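Local coordinates for myosin-17 (Arabidopsis thaliana, PDB 7KFL), which probably carries organelles and vesicles along actin as a plant class XI myosin motor, this fragment being its cargo-binding globular tail, at residues Trp43-Phe46 with Ser52-Asp55; Lys220-Tyr225 with Ala278-Trp283. All coordinates share one frame; numbering follows the deposited sequence.

Contact 1: Trp43-Phe46 with Ser52-Asp55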
loop_
_atom_site.group_PDB
_atom_site.type_symbol
_atom_site.label_atom_id
_atom_site.label_comp_id
_atom_site.label_asym_id
_atom_site.label_seq_id
_atom_site.Cartn_x
_atom_site.Cartn_y
_atom_site.Cartn_z
ATOM N N TRP A 43 11.272 -34.322 2.593
ATOM C CA TRP A 43 12.696 -34.467 3.004
ATOM C C TRP A 43 12.853 -34.300 4.523
ATOM O O TRP A 43 13.944 -34.625 5.031
ATOM C CB TRP A 43 13.581 -33.462 2.254
ATOM C CG TRP A 43 13.538 -33.585 0.762
ATOM C CD1 TRP A 43 13.343 -34.721 0.031
ATOM C CD2 TRP A 43 13.728 -32.525 -0.192
ATOM N NE1 TRP A 43 13.383 -34.440 -1.308
ATOM C CE2 TRP A 43 13.620 -33.101 -1.476
ATOM C CE3 TRP A 43 13.971 -31.150 -0.089
ATOM C CZ2 TRP A 43 13.747 -32.347 -2.642
ATOM C CZ3 TRP A 43 14.099 -30.405 -1.241
ATOM C CH2 TRP A 43 13.989 -30.998 -2.500
ATOM N N ARG A 44 11.819 -33.802 5.210
ATOM C CA ARG A 44 11.829 -33.481 6.664
ATOM C C ARG A 44 12.885 -32.397 6.925
ATOM O O ARG A 44 13.609 -32.505 7.928
ATOM C CB ARG A 44 12.074 -34.750 7.492
ATOM C CG ARG A 44 11.072 -35.866 7.235
ATOM C CD ARG A 44 11.471 -37.176 7.888
ATOM N NE ARG A 44 11.553 -37.085 9.343
ATOM C CZ ARG A 44 10.546 -37.300 10.191
ATOM N NH1 ARG A 44 9.342 -37.628 9.750
ATOM N NH2 ARG A 44 10.753 -37.183 11.494
ATOM N N SER A 45 12.947 -31.384 6.053
ATOM C CA SER A 45 13.938 -30.274 6.079
ATOM C C SER A 45 13.657 -29.327 7.252
ATOM O O SER A 45 14.575 -28.576 7.635
ATOM C CB SER A 45 13.948 -29.523 4.773
ATOM O OG SER A 45 14.454 -30.334 3.726
ATOM N N PHE A 46 12.437 -29.351 7.792
ATOM C CA PHE A 46 12.037 -28.559 8.983
ATOM C C PHE A 46 12.683 -29.156 10.241
ATOM O O PHE A 46 12.782 -28.431 11.247
ATOM C CB PHE A 46 10.512 -28.492 9.113
ATOM C CG PHE A 46 9.798 -27.794 7.980
ATOM C CD1 PHE A 46 10.216 -26.550 7.527
ATOM C CD2 PHE A 46 8.692 -28.371 7.376
ATOM C CE1 PHE A 46 9.552 -25.910 6.490
ATOM C CE2 PHE A 46 8.028 -27.730 6.340
ATOM C CZ PHE A 46 8.460 -26.500 5.899
ATOM N N SER A 52 21.149 -26.324 3.428
ATOM C CA SER A 52 21.294 -25.177 2.492
ATOM C C SER A 52 19.974 -24.897 1.760
ATOM O O SER A 52 19.890 -23.847 1.096
ATOM C CB SER A 52 22.406 -25.428 1.505
ATOM O OG SER A 52 23.678 -25.287 2.122
ATOM N N VAL A 53 18.989 -25.797 1.867
ATOM C CA VAL A 53 17.717 -25.744 1.083
ATOM C C VAL A 53 17.049 -24.378 1.285
ATOM O O VAL A 53 16.653 -23.765 0.275
ATOM C CB VAL A 53 16.764 -26.904 1.438
ATOM C CG1 VAL A 53 16.269 -26.844 2.876
ATOM C CG2 VAL A 53 15.591 -26.975 0.472
ATOM N N PHE A 54 16.948 -23.915 2.533
ATOM C CA PHE A 54 16.242 -22.663 2.915
ATOM C C PHE A 54 16.966 -21.457 2.306
ATOM O O PHE A 54 16.295 -20.609 1.695
ATOM C CB PHE A 54 16.139 -22.550 4.435
ATOM C CG PHE A 54 15.342 -23.652 5.084
ATOM C CD1 PHE A 54 13.996 -23.815 4.801
ATOM C CD2 PHE A 54 15.936 -24.528 5.980
ATOM C CE1 PHE A 54 13.263 -24.829 5.396
ATOM C CE2 PHE A 54 15.201 -25.542 6.575
ATOM C CZ PHE A 54 13.866 -25.690 6.283
ATOM N N ASP A 55 18.291 -21.391 2.468
ATOM C CA ASP A 55 19.159 -20.323 1.898
ATOM C C ASP A 55 18.916 -20.214 0.388
ATOM O O ASP A 55 18.808 -19.078 -0.113
ATOM C CB ASP A 55 20.643 -20.589 2.170
ATOM C CG ASP A 55 21.113 -20.176 3.554
ATOM O OD1 ASP A 55 20.346 -19.484 4.257
ATOM O OD2 ASP A 55 22.248 -20.542 3.913
#

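Contact 2: Lys220-Tyr225 with Ala278-Trp283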
loop_
_atom_site.group_PDB
_atom_site.type_symbol
_atom_site.label_atom_id
_atom_site.label_comp_id
_atom_site.label_asym_id
_atom_site.label_seq_id
_atom_site.Cartn_x
_atom_site.Cartn_y
_atom_site.Cartn_z
ATOM N N LYS A 220 -5.920 4.677 -14.088
ATOM C CA LYS A 220 -5.420 3.595 -14.981
ATOM C C LYS A 220 -4.287 2.837 -14.280
ATOM O O LYS A 220 -4.342 1.589 -14.249
ATOM C CB LYS A 220 -4.952 4.158 -16.327
ATOM C CG LYS A 220 -6.054 4.341 -17.363
ATOM C CD LYS A 220 -5.557 4.804 -18.717
ATOM C CE LYS A 220 -5.090 6.244 -18.717
ATOM N NZ LYS A 220 -4.924 6.766 -20.094
ATOM N N SER A 221 -3.306 3.568 -13.742
ATOM C CA SER A 221 -2.139 3.013 -13.003
ATOM C C SER A 221 -2.623 2.209 -11.789
ATOM O O SER A 221 -2.077 1.120 -11.563
ATOM C CB SER A 221 -1.169 4.099 -12.607
ATOM O OG SER A 221 -0.530 4.648 -13.751
ATOM N N LEU A 222 -3.618 2.712 -11.053
ATOM C CA LEU A 222 -4.221 1.987 -9.900
ATOM C C LEU A 222 -4.767 0.639 -10.386
ATOM O O LEU A 222 -4.467 -0.377 -9.740
ATOM C CB LEU A 222 -5.331 2.831 -9.262
ATOM C CG LEU A 222 -4.888 4.103 -8.537
ATOM C CD1 LEU A 222 -6.089 4.833 -7.956
ATOM C CD2 LEU A 222 -3.882 3.798 -7.439
ATOM N N ASN A 223 -5.518 0.641 -11.495
ATOM C CA ASN A 223 -6.206 -0.552 -12.066
ATOM C C ASN A 223 -5.173 -1.561 -12.587
ATOM O O ASN A 223 -5.404 -2.771 -12.408
ATOM C CB ASN A 223 -7.199 -0.172 -13.172
ATOM C CG ASN A 223 -8.577 0.184 -12.654
ATOM O OD1 ASN A 223 -8.977 -0.248 -11.576
ATOM N ND2 ASN A 223 -9.325 0.955 -13.427
ATOM N N SER A 224 -4.090 -1.092 -13.217
ATOM C CA SER A 224 -2.972 -1.940 -13.711
ATOM C C SER A 224 -2.464 -2.827 -12.570
ATOM O O SER A 224 -2.451 -4.065 -12.736
ATOM C CB SER A 224 -1.854 -1.112 -14.277
ATOM O OG SER A 224 -2.331 -0.252 -15.297
ATOM N N TYR A 225 -2.080 -2.208 -11.450
ATOM C CA TYR A 225 -1.498 -2.888 -10.263
ATOM C C TYR A 225 -2.569 -3.774 -9.618
ATOM O O TYR A 225 -2.234 -4.904 -9.219
ATOM C CB TYR A 225 -0.884 -1.870 -9.298
ATOM C CG TYR A 225 0.438 -1.307 -9.758
ATOM C CD1 TYR A 225 0.500 -0.405 -10.807
ATOM C CD2 TYR A 225 1.632 -1.684 -9.164
ATOM C CE1 TYR A 225 1.705 0.119 -11.246
ATOM C CE2 TYR A 225 2.847 -1.173 -9.592
ATOM C CZ TYR A 225 2.884 -0.264 -10.637
ATOM O OH TYR A 225 4.068 0.253 -11.077
ATOM N N ALA A 278 -13.571 12.562 -7.444
ATOM C CA ALA A 278 -14.718 11.820 -8.020
ATOM C C ALA A 278 -14.211 10.644 -8.867
ATOM O O ALA A 278 -14.852 9.574 -8.830
ATOM C CB ALA A 278 -15.587 12.754 -8.826
ATOM N N GLU A 279 -13.108 10.837 -9.601
ATOM C CA GLU A 279 -12.420 9.773 -10.383
ATOM C C GLU A 279 -11.914 8.678 -9.434
ATOM O O GLU A 279 -12.135 7.486 -9.733
ATOM C CB GLU A 279 -11.257 10.355 -11.191
ATOM C CG GLU A 279 -11.693 11.086 -12.446
ATOM C CD GLU A 279 -11.998 10.204 -13.646
ATOM O OE1 GLU A 279 -11.676 8.998 -13.601
ATOM O OE2 GLU A 279 -12.551 10.730 -14.632
ATOM N N LEU A 280 -11.257 9.071 -8.337
ATOM C CA LEU A 280 -10.643 8.140 -7.353
ATOM C C LEU A 280 -11.738 7.440 -6.540
ATOM O O LEU A 280 -11.552 6.253 -6.217
ATOM C CB LEU A 280 -9.683 8.918 -6.446
ATOM C CG LEU A 280 -8.511 9.602 -7.148
ATOM C CD1 LEU A 280 -7.632 10.324 -6.140
ATOM C CD2 LEU A 280 -7.690 8.609 -7.957
ATOM N N GLU A 281 -12.829 8.143 -6.219
ATOM C CA GLU A 281 -14.019 7.561 -5.538
ATOM C C GLU A 281 -14.599 6.455 -6.427
ATOM O O GLU A 281 -14.892 5.364 -5.896
ATOM C CB GLU A 281 -15.079 8.628 -5.254
ATOM C CG GLU A 281 -16.168 8.160 -4.302
ATOM C CD GLU A 281 -17.294 9.152 -4.061
ATOM O OE1 GLU A 281 -17.225 10.278 -4.599
ATOM O OE2 GLU A 281 -18.242 8.793 -3.334
ATOM N N GLN A 282 -14.750 6.739 -7.727
ATOM C CA GLN A 282 -15.290 5.799 -8.748
ATOM C C GLN A 282 -14.425 4.533 -8.785
ATOM O O GLN A 282 -15.003 3.427 -8.826
ATOM C CB GLN A 282 -15.363 6.469 -10.123
ATOM C CG GLN A 282 -16.647 7.254 -10.350
ATOM C CD GLN A 282 -17.867 6.363 -10.403
ATOM O OE1 GLN A 282 -17.811 5.228 -10.874
ATOM N NE2 GLN A 282 -18.987 6.874 -9.918
ATOM N N TRP A 283 -13.099 4.695 -8.758
ATOM C CA TRP A 283 -12.115 3.579 -8.725
ATOM C C TRP A 283 -12.351 2.702 -7.488
ATOM O O TRP A 283 -12.269 1.465 -7.624
ATOM C CB TRP A 283 -10.674 4.102 -8.764
ATOM C CG TRP A 283 -9.667 2.999 -8.674
ATOM C CD1 TRP A 283 -9.052 2.355 -9.708
ATOM C CD2 TRP A 283 -9.202 2.364 -7.470
ATOM N NE1 TRP A 283 -8.219 1.380 -9.229
ATOM C CE2 TRP A 283 -8.293 1.360 -7.862
ATOM C CE3 TRP A 283 -9.458 2.548 -6.106
ATOM C CZ2 TRP A 283 -7.639 0.550 -6.934
ATOM C CZ3 TRP A 283 -8.813 1.748 -5.190
ATOM C CH2 TRP A 283 -7.917 0.763 -5.602
#

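Contact 1: Trp43-Phe46 with Ser52-Asp55
In F54 the ring carbon CG sits anti to the carbonyl carbon (chi1 -62°), which swings the phenyl ring off helix 53-65 and into the bend made by S45 and F46. V53 has its two methyls split by its own torsion: CG2 lies anti to the backbone N and reaches W43, while CG1 takes the position between N and the carbonyl carbon (chi1 65°) and reaches S45. The far rim of the F54 ring does most of the touching. CZ comes 4.0 Å from F46 CD1, the two phenyl side chains crossing at about a right angle, and the same CZ lies 3.3 Å from the backbone O of S45, which meets the F54 ring at its edge, near the ring plane. An aromatic edge carries slightly positive hydrogens, so this approach to a carbonyl oxygen is probably mildly favourable.

These contacts fold the turn between two helices of a mostly helical tail back against the start of the second. After helix 31-43, R44 is the first residue to leave helical backbone angles, with a positive phi, and the chain then leads on to helix 53-65. V53 CG1 lies 4.0 Å from S45 CB and also sits over the centre of the F54 ring, 3.8 Å above its plane, so one methyl fills the angle between the serine and the phenyl. V53 CG2 touches the edge of the W43 indole at CZ3, 4.1 Å away. L40 of helix 31-43 packs on S45, F46, V53 and F54 alike, and the F54 ring also meets F155 of helix 150-186.

Contact 2: Lys220-Tyr225 with Ala278-Trp283
Carbon-to-ring contact dominates where L222 lies across the indole of W283, the two side chains crossing at about a right angle. W283 holds CG anti to its backbone N, which extends the indole from helix 267-287 toward helix 205-231. L222 CD1 stands 4.0 Å from the centroid of the five-membered ring and only 7° off its normal, a CH-pi contact over the face. L222 CB rests over the same ring system nearer its rim, 3.6 Å from W283 CE2.

Aliphatic contact extends this patch: L222 CD1 is 4.1 Å from L280 CD2, one helical turn before W283. F243 and F247 of helix 236-260 touch both L222 and W283, making this part of a helical-bundle core, in which 278-283 falls within the DIL domain. The two helical segments run nearly parallel, 19° apart, with their axes 11.0 Å from each other, a wide spacing that the large indole helps to bridge. Trimming W283 to an alanine is likely to open a gap between these helices and to take from L222 the flat surface on which it rests.

Polar atoms meet at the margin. N223 OD1 lies 3.0 Å from W283 NE1, with the amide plane turned 33° from the ring. Within helix 205-231, S224 OG donates to K220 O from above the carbonyl plane, and that oxygen also accepts the backbone N of S224. With apolar carbon set against an aromatic face over most of the interface, the pairing of these helices probably depends more on shape fit and burial than on directional bonds.

From the N terminus, the chain first runs through helix 4-20 and helix 31-43, and contact 1 then closes a short loop with only six positions from one segment to the other. It ties the end of helix 31-43 to the beginning of helix 53-65. Much later, contact 2 closes a far longer excursion: between helix 205-231 and helix 267-287 the chain passes along helix 236-260. The two are in series, neither nested nor crossed, and lie on opposite sides of the chain's centre, their own centres about 42 Å apart. Helix 150-186 reaches both neighbourhoods, its residues meeting F54 near one end and Y225 farther along.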